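Local coordinates for amphoterin-induced protein 1 (PDB 2XOT) that promotes the growth and bundling of neurites from hippocampal neurons, forms homodimers through its leucine-rich repeats and may mediate cell-cell adhesion, at residues B[23-28]-B[32-37]; B[52-57]-B[82-87]; B[149-154]-B[192-197]; B[209-214]-B[220-225]; B[276-279]-B[285-288]. One frame throughout, in Å; residues are numbered along the deposited sequence.

Contact 1: residues B[23-28]-B[32-37]; sequences LSCSKQ and NVPQSL
L23 and L37 meet through one methyl each, CD1 of L23 lying 4.0 Å from CD2 of L37, with the two side chains set at a slant so that a single branch tip of each does the touching. The same first torsion in both leucines (chi1 -65° and -66°) swings CG beside the backbone N, and the outer methyls meet from there. The second touch is looser: CB of C25 comes 4.5 Å from CG of P34. A disulfide from the sulfur of C25 ties the loop just after strand 22-24 to C16. L44 of strand 43-45 packs against both leucines, and P34 also rests on L46, so the apolar patch runs on into the first repeat. These residues belong to the LRRNT cap, the cysteine-bearing module that closes the N-terminal end of a leucine-rich repeat solenoid; from the same turn, S26 OG is hydrogen-bonded to H48 of the second subunit. All four touching residues are buried and meet solely through carbon, which implies that the segments are joined here by dispersion and the exclusion of water, while the disulfide and the backbone bonds to strand 43-45 hold 23-28 alone.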
# COMPACT_ATOMS: atom_id res chain seq x y z
N LEU B 23 -10.29 10.26 -9.10
CA LEU B 23 -11.68 10.65 -9.40
C LEU B 23 -12.50 10.26 -8.21
O LEU B 23 -12.53 9.10 -7.86
CB LEU B 23 -12.24 9.94 -10.63
CG LEU B 23 -11.67 10.18 -12.04
CD1 LEU B 23 -12.81 10.19 -13.06
CD2 LEU B 23 -10.77 11.41 -12.16
N SER B 24 -13.15 11.22 -7.57
CA SER B 24 -14.08 10.93 -6.48
C SER B 24 -15.50 11.18 -7.01
O SER B 24 -15.86 12.33 -7.22
CB SER B 24 -13.77 11.84 -5.28
OG SER B 24 -14.60 11.59 -4.14
N CYS B 25 -16.26 10.11 -7.25
CA CYS B 25 -17.61 10.22 -7.81
C CYS B 25 -18.66 9.52 -6.91
O CYS B 25 -19.60 8.87 -7.40
CB CYS B 25 -17.63 9.63 -9.23
SG CYS B 25 -16.16 9.92 -10.25
N SER B 26 -18.49 9.66 -5.60
CA SER B 26 -19.26 8.91 -4.63
C SER B 26 -20.50 9.67 -4.22
O SER B 26 -20.53 10.90 -4.27
CB SER B 26 -18.41 8.62 -3.39
OG SER B 26 -18.22 9.78 -2.61
N LYS B 27 -21.49 8.90 -3.77
CA LYS B 27 -22.74 9.40 -3.18
C LYS B 27 -23.52 10.40 -4.05
O LYS B 27 -24.04 11.40 -3.56
CB LYS B 27 -22.50 9.93 -1.76
CG LYS B 27 -23.75 9.93 -0.92
CD LYS B 27 -23.45 10.18 0.53
CE LYS B 27 -24.58 10.92 1.20
NZ LYS B 27 -24.39 10.96 2.71
N GLN B 28 -23.64 10.07 -5.33
CA GLN B 28 -24.32 10.87 -6.34
C GLN B 28 -25.51 10.11 -6.91
O GLN B 28 -25.95 10.40 -8.02
CB GLN B 28 -23.38 11.16 -7.50
CG GLN B 28 -22.12 11.93 -7.17
CD GLN B 28 -22.38 13.37 -6.87
OE1 GLN B 28 -23.15 14.03 -7.58
NE2 GLN B 28 -21.74 13.88 -5.82
N ASN B 32 -25.41 4.47 -13.46
CA ASN B 32 -24.40 3.95 -14.39
C ASN B 32 -23.08 4.63 -14.10
O ASN B 32 -23.06 5.68 -13.47
CB ASN B 32 -24.78 4.27 -15.83
CG ASN B 32 -26.14 3.69 -16.22
OD1 ASN B 32 -26.27 2.48 -16.44
ND2 ASN B 32 -27.15 4.55 -16.34
N VAL B 33 -21.99 4.05 -14.59
CA VAL B 33 -20.65 4.63 -14.40
C VAL B 33 -20.53 5.89 -15.26
O VAL B 33 -20.95 5.87 -16.42
CB VAL B 33 -19.53 3.66 -14.83
CG1 VAL B 33 -18.17 4.25 -14.52
CG2 VAL B 33 -19.68 2.27 -14.16
N PRO B 34 -19.94 6.99 -14.72
CA PRO B 34 -19.64 8.15 -15.54
C PRO B 34 -18.95 7.85 -16.88
O PRO B 34 -17.99 7.06 -16.93
CB PRO B 34 -18.70 8.96 -14.65
CG PRO B 34 -19.23 8.71 -13.29
CD PRO B 34 -19.59 7.23 -13.31
N GLN B 35 -19.44 8.49 -17.94
CA GLN B 35 -18.86 8.35 -19.29
C GLN B 35 -17.47 8.99 -19.40
O GLN B 35 -17.17 9.97 -18.73
CB GLN B 35 -19.78 9.01 -20.32
CG GLN B 35 -21.05 8.21 -20.63
CD GLN B 35 -21.80 8.76 -21.85
OE1 GLN B 35 -22.81 9.48 -21.71
NE2 GLN B 35 -21.31 8.43 -23.06
N SER B 36 -16.64 8.44 -20.30
CA SER B 36 -15.36 9.04 -20.67
C SER B 36 -14.45 9.21 -19.46
O SER B 36 -14.03 10.32 -19.11
CB SER B 36 -15.56 10.38 -21.43
OG SER B 36 -15.96 10.14 -22.78
N LEU B 37 -14.14 8.08 -18.83
CA LEU B 37 -13.21 8.05 -17.70
C LEU B 37 -11.79 8.26 -18.20
O LEU B 37 -11.33 7.55 -19.09
CB LEU B 37 -13.32 6.72 -16.97
CG LEU B 37 -14.66 6.44 -16.27
CD1 LEU B 37 -14.71 4.97 -15.82
CD2 LEU B 37 -14.90 7.42 -15.09

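Contact 2: residues B[52-57]-B[82-87]; sequences SRLRAE and EAFVPV
L54 reaches A83 and F84 because its CG stands anti to the backbone N (chi1 -162°) and chi2 of 64° then turns CD2 toward the loop 82-87. F84 uses a different first torsion: chi1 of -58° sets CG beside its own backbone N, and although its CB leads away from L54, the ring swings back until CE1 of F84 lies 4.1 Å from CD2 of L54. The two side chains cross at about a right angle, and the methyl comes to the ring obliquely. CD2 of L54 also touches A83, at 4.2 Å from its CB. That same CB sits over the centre of the F84 ring, 4.3 Å above its plane, so one small methyl packs against both larger side chains.

L54 lies in the first leucine-rich repeat and A83 and F84 in the second, so the contact stacks the return side of one coil on the next. The short, weakly bonded strand 53-54 runs parallel to strand 78-79, which shortly precedes the loop 82-87, with L54 bonded through its backbone to F78 and S80. F84 continues the apolar stack onto L111, just past the third repeat.

Farther out A56 meets E82, CB of A56 lying 4.3 Å from CB of E82. Their carbonyls point at a shared water, which donates to O of A56 at 2.5 Å and to O of E82 at 2.7 Å. One molecule thus satisfies two acceptors that could not bond to each other. The A83 carbonyl turns elsewhere, accepting a hydrogen bond from NE1 of W58.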
# COMPACT_ATOMS: atom_id res chain seq x y z
N SER B 52 -26.06 -1.25 -10.59
CA SER B 52 -26.65 -2.58 -10.46
C SER B 52 -25.90 -3.64 -11.27
O SER B 52 -26.00 -4.83 -10.99
CB SER B 52 -28.11 -2.55 -10.89
OG SER B 52 -28.25 -2.03 -12.20
N ARG B 53 -25.17 -3.19 -12.27
CA ARG B 53 -24.46 -4.10 -13.17
C ARG B 53 -23.12 -3.48 -13.48
O ARG B 53 -23.04 -2.27 -13.66
CB ARG B 53 -25.26 -4.28 -14.48
CG ARG B 53 -26.65 -4.88 -14.28
CD ARG B 53 -27.38 -5.07 -15.62
NE ARG B 53 -26.82 -6.18 -16.39
CZ ARG B 53 -27.09 -7.47 -16.15
NH1 ARG B 53 -27.90 -7.82 -15.16
NH2 ARG B 53 -26.54 -8.41 -16.89
N LEU B 54 -22.07 -4.29 -13.50
CA LEU B 54 -20.78 -3.84 -14.01
C LEU B 54 -20.62 -4.56 -15.33
O LEU B 54 -20.27 -5.74 -15.36
CB LEU B 54 -19.62 -4.15 -13.03
CG LEU B 54 -18.31 -3.39 -13.22
CD1 LEU B 54 -18.52 -1.91 -12.98
CD2 LEU B 54 -17.25 -3.92 -12.26
N ARG B 55 -20.93 -3.85 -16.42
CA ARG B 55 -21.08 -4.43 -17.76
C ARG B 55 -19.74 -4.49 -18.44
O ARG B 55 -18.81 -3.76 -18.08
CB ARG B 55 -22.06 -3.59 -18.60
N ALA B 56 -19.65 -5.35 -19.45
CA ALA B 56 -18.43 -5.50 -20.25
C ALA B 56 -17.75 -4.18 -20.63
O ALA B 56 -16.52 -4.09 -20.63
CB ALA B 56 -18.74 -6.31 -21.53
N GLU B 57 -18.55 -3.18 -20.97
CA GLU B 57 -18.02 -1.90 -21.42
C GLU B 57 -18.34 -0.78 -20.44
O GLU B 57 -18.66 0.34 -20.85
CB GLU B 57 -18.62 -1.55 -22.80
CG GLU B 57 -18.44 -2.64 -23.88
CD GLU B 57 -17.01 -2.76 -24.37
OE1 GLU B 57 -16.25 -1.77 -24.28
OE2 GLU B 57 -16.65 -3.86 -24.87
N GLU B 82 -16.13 -10.09 -18.60
CA GLU B 82 -15.09 -9.28 -19.23
C GLU B 82 -14.90 -7.93 -18.54
O GLU B 82 -14.25 -7.06 -19.08
CB GLU B 82 -15.49 -8.99 -20.68
CG GLU B 82 -16.06 -10.18 -21.43
CD GLU B 82 -15.04 -11.26 -21.68
OE1 GLU B 82 -13.90 -10.91 -22.08
OE2 GLU B 82 -15.37 -12.45 -21.50
N ALA B 83 -15.46 -7.76 -17.35
CA ALA B 83 -15.49 -6.47 -16.68
C ALA B 83 -14.10 -5.96 -16.29
O ALA B 83 -13.89 -4.77 -16.15
CB ALA B 83 -16.37 -6.53 -15.46
N PHE B 84 -13.14 -6.87 -16.14
CA PHE B 84 -11.83 -6.51 -15.62
C PHE B 84 -10.74 -6.54 -16.68
O PHE B 84 -9.56 -6.33 -16.39
CB PHE B 84 -11.51 -7.41 -14.43
CG PHE B 84 -12.54 -7.32 -13.33
CD1 PHE B 84 -12.82 -6.11 -12.73
CD2 PHE B 84 -13.25 -8.44 -12.93
CE1 PHE B 84 -13.75 -6.03 -11.72
CE2 PHE B 84 -14.20 -8.35 -11.92
CZ PHE B 84 -14.45 -7.14 -11.32
N VAL B 85 -11.14 -6.76 -17.93
CA VAL B 85 -10.21 -6.61 -19.06
C VAL B 85 -9.56 -5.21 -19.18
O VAL B 85 -8.35 -5.12 -19.47
CB VAL B 85 -10.90 -6.99 -20.40
CG1 VAL B 85 -10.04 -6.59 -21.58
CG2 VAL B 85 -11.20 -8.49 -20.42
N PRO B 86 -10.33 -4.11 -18.94
CA PRO B 86 -9.76 -2.76 -19.03
C PRO B 86 -8.88 -2.29 -17.87
O PRO B 86 -8.21 -1.25 -18.02
CB PRO B 86 -11.00 -1.85 -19.11
CG PRO B 86 -12.14 -2.66 -18.72
CD PRO B 86 -11.74 -4.07 -18.55
N VAL B 87 -8.88 -3.02 -16.75
CA VAL B 87 -8.16 -2.62 -15.53
C VAL B 87 -7.15 -3.68 -15.10
O VAL B 87 -7.21 -4.21 -13.97
CB VAL B 87 -9.14 -2.30 -14.39
CG1 VAL B 87 -9.90 -1.02 -14.72
CG2 VAL B 87 -10.12 -3.48 -14.14
O HOH W 1 -14.43 -5.36 -21.22

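Contact 3: residues B[149-154]-B[192-197]; sequences SRFPVE and NGLYLH
The ring of F151 is held at its far end by two leucines of the segment 192-197. CD1 of L194 comes up at the ring edge, near its plane, 4.0 Å from CZ of F151, the two side chains reaching in from opposite directions. CD2 of L196 approaches CE1 of F151 at 3.7 Å, obliquely, from a side chain that crosses that of F151 at about a right angle. The phenylalanine gets there with CG anti to its own N (chi1 -175°), which carries the ring inward. An alanine here is likely to leave the methyls of L194 and L196 without their aromatic partner and open a gap between the two segments.

In the next shell L183 of helix 180-184 touches both F151 and L194, and L170 also packs on F151. The loop behind the ring is shaped by P152, the centre of an inverse gamma turn. A salt bridge joins NH2 of R150 to OE1 of E154, four residues on, at 2.5 Å, with the carboxylate oxygen almost in the guanidinium plane. L194 lies on strand 194-195, an edge strand of the solenoid's long sheet within this chain, and L196 follows just after it. Inward apolar side chains from the convex side meeting leucines of the parallel strands form the core of a leucine-rich repeat solenoid; here F151 of the fifth repeat reaches past the sixth to the start of the LRRCT region.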
# COMPACT_ATOMS: atom_id res chain seq x y z
N SER B 149 -21.93 -21.45 3.73
CA SER B 149 -22.11 -22.64 4.59
C SER B 149 -21.02 -23.71 4.41
O SER B 149 -20.78 -24.50 5.35
CB SER B 149 -23.52 -23.25 4.40
OG SER B 149 -23.61 -23.93 3.15
N ARG B 150 -20.36 -23.73 3.24
CA ARG B 150 -19.19 -24.60 3.02
C ARG B 150 -17.86 -23.84 3.03
O ARG B 150 -17.63 -22.93 2.22
CB ARG B 150 -19.27 -25.38 1.70
CG ARG B 150 -18.23 -26.49 1.66
CD ARG B 150 -18.10 -27.20 0.32
NE ARG B 150 -17.18 -26.48 -0.53
CZ ARG B 150 -15.90 -26.79 -0.72
NH1 ARG B 150 -15.31 -27.82 -0.13
NH2 ARG B 150 -15.20 -26.04 -1.53
N PHE B 151 -16.96 -24.27 3.91
CA PHE B 151 -15.62 -23.71 3.96
C PHE B 151 -14.90 -23.99 2.64
O PHE B 151 -14.76 -25.14 2.26
CB PHE B 151 -14.80 -24.28 5.11
CG PHE B 151 -13.45 -23.64 5.25
CD1 PHE B 151 -13.30 -22.47 5.97
CD2 PHE B 151 -12.33 -24.21 4.67
CE1 PHE B 151 -12.07 -21.88 6.10
CE2 PHE B 151 -11.09 -23.60 4.79
CZ PHE B 151 -10.96 -22.44 5.50
N PRO B 152 -14.46 -22.93 1.94
CA PRO B 152 -13.71 -23.08 0.67
C PRO B 152 -12.25 -23.52 0.85
O PRO B 152 -11.33 -22.75 0.60
CB PRO B 152 -13.79 -21.69 0.06
CG PRO B 152 -13.99 -20.77 1.20
CD PRO B 152 -14.71 -21.52 2.28
N VAL B 153 -12.05 -24.78 1.25
CA VAL B 153 -10.72 -25.26 1.61
C VAL B 153 -9.74 -25.21 0.44
O VAL B 153 -8.54 -25.11 0.64
CB VAL B 153 -10.79 -26.68 2.21
CG1 VAL B 153 -11.08 -27.72 1.11
CG2 VAL B 153 -9.49 -27.00 2.99
N GLU B 154 -10.26 -25.22 -0.79
CA GLU B 154 -9.41 -25.20 -1.98
C GLU B 154 -8.66 -23.89 -2.16
O GLU B 154 -7.67 -23.85 -2.89
CB GLU B 154 -10.23 -25.48 -3.25
CG GLU B 154 -10.91 -26.86 -3.29
CD GLU B 154 -12.13 -26.95 -2.39
OE1 GLU B 154 -12.73 -25.90 -2.05
OE2 GLU B 154 -12.48 -28.07 -1.98
N ASN B 192 -2.69 -17.50 10.78
CA ASN B 192 -2.68 -16.21 11.45
C ASN B 192 -3.76 -15.24 10.91
O ASN B 192 -4.26 -14.39 11.65
CB ASN B 192 -1.31 -15.57 11.30
CG ASN B 192 -1.14 -14.34 12.13
OD1 ASN B 192 -1.03 -13.24 11.60
ND2 ASN B 192 -1.06 -14.52 13.42
N GLY B 193 -4.10 -15.37 9.63
CA GLY B 193 -5.14 -14.54 9.01
C GLY B 193 -6.38 -15.27 8.55
O GLY B 193 -7.07 -14.79 7.67
N LEU B 194 -6.66 -16.43 9.12
CA LEU B 194 -7.85 -17.19 8.79
C LEU B 194 -8.90 -16.93 9.86
O LEU B 194 -8.82 -17.49 10.96
CB LEU B 194 -7.52 -18.69 8.74
CG LEU B 194 -8.67 -19.61 8.35
CD1 LEU B 194 -9.31 -19.12 7.01
CD2 LEU B 194 -8.15 -21.07 8.27
N TYR B 195 -9.87 -16.08 9.53
CA TYR B 195 -10.86 -15.60 10.50
C TYR B 195 -12.16 -16.41 10.38
O TYR B 195 -12.80 -16.44 9.33
CB TYR B 195 -11.11 -14.08 10.37
CG TYR B 195 -9.90 -13.17 10.59
CD1 TYR B 195 -9.54 -12.75 11.88
CD2 TYR B 195 -9.15 -12.70 9.54
CE1 TYR B 195 -8.45 -11.92 12.09
CE2 TYR B 195 -8.04 -11.88 9.76
CZ TYR B 195 -7.69 -11.50 11.03
OH TYR B 195 -6.62 -10.67 11.24
N LEU B 196 -12.54 -17.08 11.47
CA LEU B 196 -13.66 -17.99 11.48
C LEU B 196 -14.67 -17.66 12.58
O LEU B 196 -15.60 -18.45 12.82
CB LEU B 196 -13.17 -19.43 11.64
CG LEU B 196 -12.17 -19.95 10.58
CD1 LEU B 196 -11.61 -21.33 10.95
CD2 LEU B 196 -12.77 -20.00 9.16
N HIS B 197 -14.52 -16.50 13.21
CA HIS B 197 -15.34 -16.14 14.37
C HIS B 197 -16.75 -15.76 13.92
O HIS B 197 -16.98 -15.43 12.75
CB HIS B 197 -14.71 -14.99 15.20
CG HIS B 197 -14.42 -13.76 14.41
ND1 HIS B 197 -15.29 -12.69 14.34
CD2 HIS B 197 -13.38 -13.46 13.59
CE1 HIS B 197 -14.79 -11.78 13.53
NE2 HIS B 197 -13.64 -12.22 13.06

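Contact 4: residues B[209-214]-B[220-225]; sequences QLFSHW and SSVMDF
W214 and F211 on helix 205-216 pack against V222 on the short helix 220-223, a helix-to-helix contact inside the LRRCT module, the disulfide-bearing cap at the C-terminal end of the leucine-rich repeats. The apolar touches converge on one methyl. CG2 of V222 lies 3.6 Å from CB of W214 and 3.9 Å from CD1 of F211, and it meets both aromatic systems at their edges, near the ring planes. In V222 this branch is the one anti to the carbonyl carbon, chi1 of 166° placing CG1 anti to the backbone N, and the CB itself points at the longer helix. The V222 side chain crosses that of W214 at about a right angle and that of F211 more obliquely.

Aromatic faces are covered from within the longer helix: CG of L210 sits 3.5 Å above the indole of W214, offset toward its rim, and CD2 of L210 lies over a face of the F211 ring. L194 of the last strand of the solenoid sheet also touches W214, joining the cap to the repeats.

The polar member is S221. Its hydroxyl is hydrogen-bonded to the carbonyl oxygen of K191, which accounts for a buried polar group beside an indole. Against W214 it makes plain van der Waals contact, OG of S221 resting obliquely 3.7 Å from CE3 of W214.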
# COMPACT_ATOMS: atom_id res chain seq x y z
N GLN B 209 -9.20 -28.26 20.10
CA GLN B 209 -7.78 -28.53 20.03
C GLN B 209 -7.07 -27.71 18.96
O GLN B 209 -5.91 -27.32 19.15
CB GLN B 209 -7.56 -30.02 19.80
CG GLN B 209 -7.77 -30.78 21.11
CD GLN B 209 -8.15 -32.23 20.95
OE1 GLN B 209 -8.54 -32.89 21.94
NE2 GLN B 209 -8.05 -32.75 19.74
N LEU B 210 -7.76 -27.46 17.85
CA LEU B 210 -7.24 -26.58 16.81
C LEU B 210 -7.07 -25.16 17.35
O LEU B 210 -5.99 -24.61 17.30
CB LEU B 210 -8.16 -26.59 15.58
CG LEU B 210 -7.66 -25.72 14.41
CD1 LEU B 210 -6.63 -26.48 13.50
CD2 LEU B 210 -8.82 -25.18 13.60
N PHE B 211 -8.15 -24.58 17.85
CA PHE B 211 -8.13 -23.20 18.30
C PHE B 211 -7.26 -23.03 19.56
O PHE B 211 -6.68 -21.97 19.78
CB PHE B 211 -9.57 -22.71 18.51
CG PHE B 211 -10.27 -22.38 17.21
CD1 PHE B 211 -9.96 -21.23 16.51
CD2 PHE B 211 -11.20 -23.24 16.66
CE1 PHE B 211 -10.56 -20.95 15.29
CE2 PHE B 211 -11.81 -22.94 15.43
CZ PHE B 211 -11.49 -21.80 14.77
N SER B 212 -7.17 -24.08 20.37
CA SER B 212 -6.30 -24.09 21.55
C SER B 212 -4.84 -23.93 21.13
O SER B 212 -4.11 -23.12 21.69
CB SER B 212 -6.51 -25.38 22.35
OG SER B 212 -5.61 -25.47 23.45
N HIS B 213 -4.42 -24.67 20.12
CA HIS B 213 -3.11 -24.49 19.56
C HIS B 213 -2.91 -23.06 19.04
O HIS B 213 -1.93 -22.40 19.40
CB HIS B 213 -2.86 -25.51 18.44
CG HIS B 213 -1.54 -25.32 17.75
ND1 HIS B 213 -0.35 -25.33 18.44
CD2 HIS B 213 -1.24 -25.06 16.46
CE1 HIS B 213 0.64 -25.10 17.60
NE2 HIS B 213 0.13 -24.93 16.39
N TRP B 214 -3.85 -22.57 18.22
CA TRP B 214 -3.74 -21.23 17.65
C TRP B 214 -3.64 -20.16 18.72
O TRP B 214 -2.92 -19.16 18.56
CB TRP B 214 -4.95 -20.94 16.74
CG TRP B 214 -5.04 -21.79 15.50
CD1 TRP B 214 -4.45 -23.00 15.27
CD2 TRP B 214 -5.81 -21.50 14.35
NE1 TRP B 214 -4.80 -23.46 14.02
CE2 TRP B 214 -5.64 -22.56 13.44
CE3 TRP B 214 -6.63 -20.44 13.98
CZ2 TRP B 214 -6.25 -22.58 12.19
CZ3 TRP B 214 -7.25 -20.47 12.75
CH2 TRP B 214 -7.05 -21.53 11.88
N SER B 220 -3.24 -13.93 15.56
CA SER B 220 -4.15 -12.78 15.60
C SER B 220 -5.57 -13.16 15.36
O SER B 220 -6.47 -12.59 15.97
CB SER B 220 -3.76 -11.78 14.54
OG SER B 220 -2.41 -11.42 14.72
N SER B 221 -5.77 -14.13 14.47
CA SER B 221 -7.11 -14.63 14.14
C SER B 221 -7.86 -15.11 15.41
O SER B 221 -9.08 -15.04 15.48
CB SER B 221 -7.01 -15.76 13.09
OG SER B 221 -6.20 -16.84 13.53
N VAL B 222 -7.11 -15.59 16.40
CA VAL B 222 -7.67 -15.96 17.70
C VAL B 222 -7.57 -14.84 18.74
O VAL B 222 -8.57 -14.45 19.34
CB VAL B 222 -6.99 -17.24 18.25
CG1 VAL B 222 -7.31 -17.44 19.73
CG2 VAL B 222 -7.44 -18.46 17.45
N MET B 223 -6.38 -14.29 18.93
CA MET B 223 -6.18 -13.24 19.95
C MET B 223 -7.11 -12.02 19.75
O MET B 223 -7.66 -11.49 20.72
CB MET B 223 -4.72 -12.79 20.00
CG MET B 223 -3.73 -13.89 20.32
SD MET B 223 -4.12 -14.88 21.77
CE MET B 223 -4.98 -16.20 20.99
N ASP B 224 -7.34 -11.59 18.51
CA ASP B 224 -8.17 -10.41 18.29
C ASP B 224 -9.69 -10.66 18.51
O ASP B 224 -10.44 -9.72 18.69
CB ASP B 224 -7.94 -9.86 16.88
CG ASP B 224 -6.54 -9.37 16.66
OD1 ASP B 224 -5.84 -9.11 17.63
OD2 ASP B 224 -6.13 -9.22 15.50
N PHE B 225 -10.11 -11.92 18.52
CA PHE B 225 -11.53 -12.29 18.44
C PHE B 225 -11.95 -13.44 19.33
O PHE B 225 -12.95 -14.11 19.05
CB PHE B 225 -11.87 -12.63 16.98
CG PHE B 225 -11.71 -11.47 16.07
CD1 PHE B 225 -12.64 -10.45 16.07
CD2 PHE B 225 -10.62 -11.37 15.21
CE1 PHE B 225 -12.50 -9.35 15.24
CE2 PHE B 225 -10.48 -10.26 14.40
CZ PHE B 225 -11.42 -9.27 14.40

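Contact 5: residues B[276-279]-B[285-288]; sequences TKVW and EQVL
V287 lays its CG2 methyl against the CB of W279, 3.7 Å apart, so that the valine meets the stem of the tryptophan while the indole leads away from it. CB of V287 points at the strand, and CG2 takes the branch anti to the carbonyl carbon, CG1 being the one anti to the backbone N (chi1 170°). The backbones join at the same place: N of V287 donates to O of W279 at 3.0 Å in a nearly straight bond, 172° at the hydrogen. The donor stands above the carbonyl plane, 38° out of it. CA of Q286 adds a CH...O contact of 3.5 Å to the same oxygen of W279.

Both segments belong to the immunoglobulin I-set domain, and W279 on strand 276-280 is in all likelihood its core tryptophan, since it packs on C268 and C318, the disulfide pair that links the two sheets of the sandwich. L303 and V298 touch W279 and V287 alike, and NE1 of W279 is hydrogen-bonded to the carbonyl of G301.

Q286 works on the outer side. Its extended chain, crossing V278 at about a right angle, brings NE2 of Q286 to 3.9 Å from CG1 of V278. The amide nitrogen also donates to a water, at 3.2 Å from NE2 of Q286, and N of W279 donates to that same water at 3.0 Å, a bridge from side chain to strand.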
# COMPACT_ATOMS: atom_id res chain seq x y z
N THR B 276 13.41 -13.03 9.83
CA THR B 276 14.77 -13.55 9.88
C THR B 276 14.70 -14.67 10.86
O THR B 276 14.15 -14.48 11.97
CB THR B 276 15.79 -12.49 10.38
OG1 THR B 276 15.73 -11.35 9.53
CG2 THR B 276 17.24 -13.03 10.40
N LYS B 277 15.22 -15.83 10.47
CA LYS B 277 15.17 -17.02 11.31
C LYS B 277 16.57 -17.35 11.71
O LYS B 277 17.44 -17.41 10.86
CB LYS B 277 14.58 -18.22 10.54
CG LYS B 277 13.08 -18.32 10.64
CD LYS B 277 12.34 -17.86 9.40
CE LYS B 277 11.88 -19.01 8.53
NZ LYS B 277 10.40 -19.24 8.53
N VAL B 278 16.78 -17.56 13.01
CA VAL B 278 18.07 -17.98 13.56
C VAL B 278 17.82 -19.23 14.40
O VAL B 278 17.04 -19.19 15.38
CB VAL B 278 18.69 -16.89 14.47
CG1 VAL B 278 20.04 -17.35 15.06
CG2 VAL B 278 18.83 -15.56 13.70
N TRP B 279 18.47 -20.32 14.02
CA TRP B 279 18.36 -21.59 14.74
C TRP B 279 19.57 -21.81 15.63
O TRP B 279 20.71 -21.54 15.23
CB TRP B 279 18.30 -22.75 13.76
CG TRP B 279 17.01 -22.93 13.06
CD1 TRP B 279 16.68 -22.49 11.81
CD2 TRP B 279 15.91 -23.68 13.54
NE1 TRP B 279 15.42 -22.93 11.49
CE2 TRP B 279 14.93 -23.66 12.53
CE3 TRP B 279 15.65 -24.38 14.71
CZ2 TRP B 279 13.69 -24.28 12.68
CZ3 TRP B 279 14.44 -25.01 14.86
CH2 TRP B 279 13.47 -24.94 13.86
N GLU B 285 24.51 -23.71 20.36
CA GLU B 285 25.35 -23.13 19.30
C GLU B 285 24.50 -22.81 18.07
O GLU B 285 23.57 -23.55 17.77
CB GLU B 285 26.44 -24.14 18.87
CG GLU B 285 27.24 -24.79 20.03
CD GLU B 285 28.48 -24.00 20.43
OE1 GLU B 285 29.34 -23.76 19.56
OE2 GLU B 285 28.60 -23.64 21.63
N GLN B 286 24.82 -21.75 17.34
CA GLN B 286 24.08 -21.45 16.12
C GLN B 286 24.33 -22.51 15.06
O GLN B 286 25.47 -22.90 14.82
CB GLN B 286 24.46 -20.09 15.54
CG GLN B 286 23.61 -19.71 14.33
CD GLN B 286 23.89 -18.33 13.82
OE1 GLN B 286 24.75 -17.62 14.35
NE2 GLN B 286 23.17 -17.92 12.79
N VAL B 287 23.24 -22.94 14.41
CA VAL B 287 23.28 -24.03 13.43
C VAL B 287 24.11 -23.68 12.20
O VAL B 287 25.18 -24.27 11.99
CB VAL B 287 21.86 -24.49 13.03
CG1 VAL B 287 21.93 -25.44 11.84
CG2 VAL B 287 21.15 -25.14 14.22
N LEU B 288 23.64 -22.74 11.38
CA LEU B 288 24.45 -22.24 10.24
C LEU B 288 24.51 -23.13 8.99
O LEU B 288 24.12 -24.31 9.01
CB LEU B 288 25.90 -21.95 10.69
CG LEU B 288 26.39 -20.50 10.65
CD1 LEU B 288 26.26 -19.83 12.03
CD2 LEU B 288 27.86 -20.47 10.18
O HOH W 2 20.91 -20.20 12.33

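How the contacts relate
The five contacts follow one another in series along the chain, from the N-terminal cap through the repeats to the immunoglobulin domain. Contacts 1 and 2 lie at one end, their centres 14 Å apart. Contact 3 is about 35 Å from contact 1, centre to centre, yet both reach the same long sheet, through strands 22-24 and 194-195. Contacts 3 and 4 touch: N192 O lies 3.2 Å from S221 N, probably a hydrogen bond, joining the loop before the sheet's last strand to helix 220-223. Contact 5 stands apart in the immunoglobulin domain, its centre about 55 Å from that of contact 1. Contacts 1 and 4, in opposite caps, both touch the second subunit, so the dimer engages both solenoid ends.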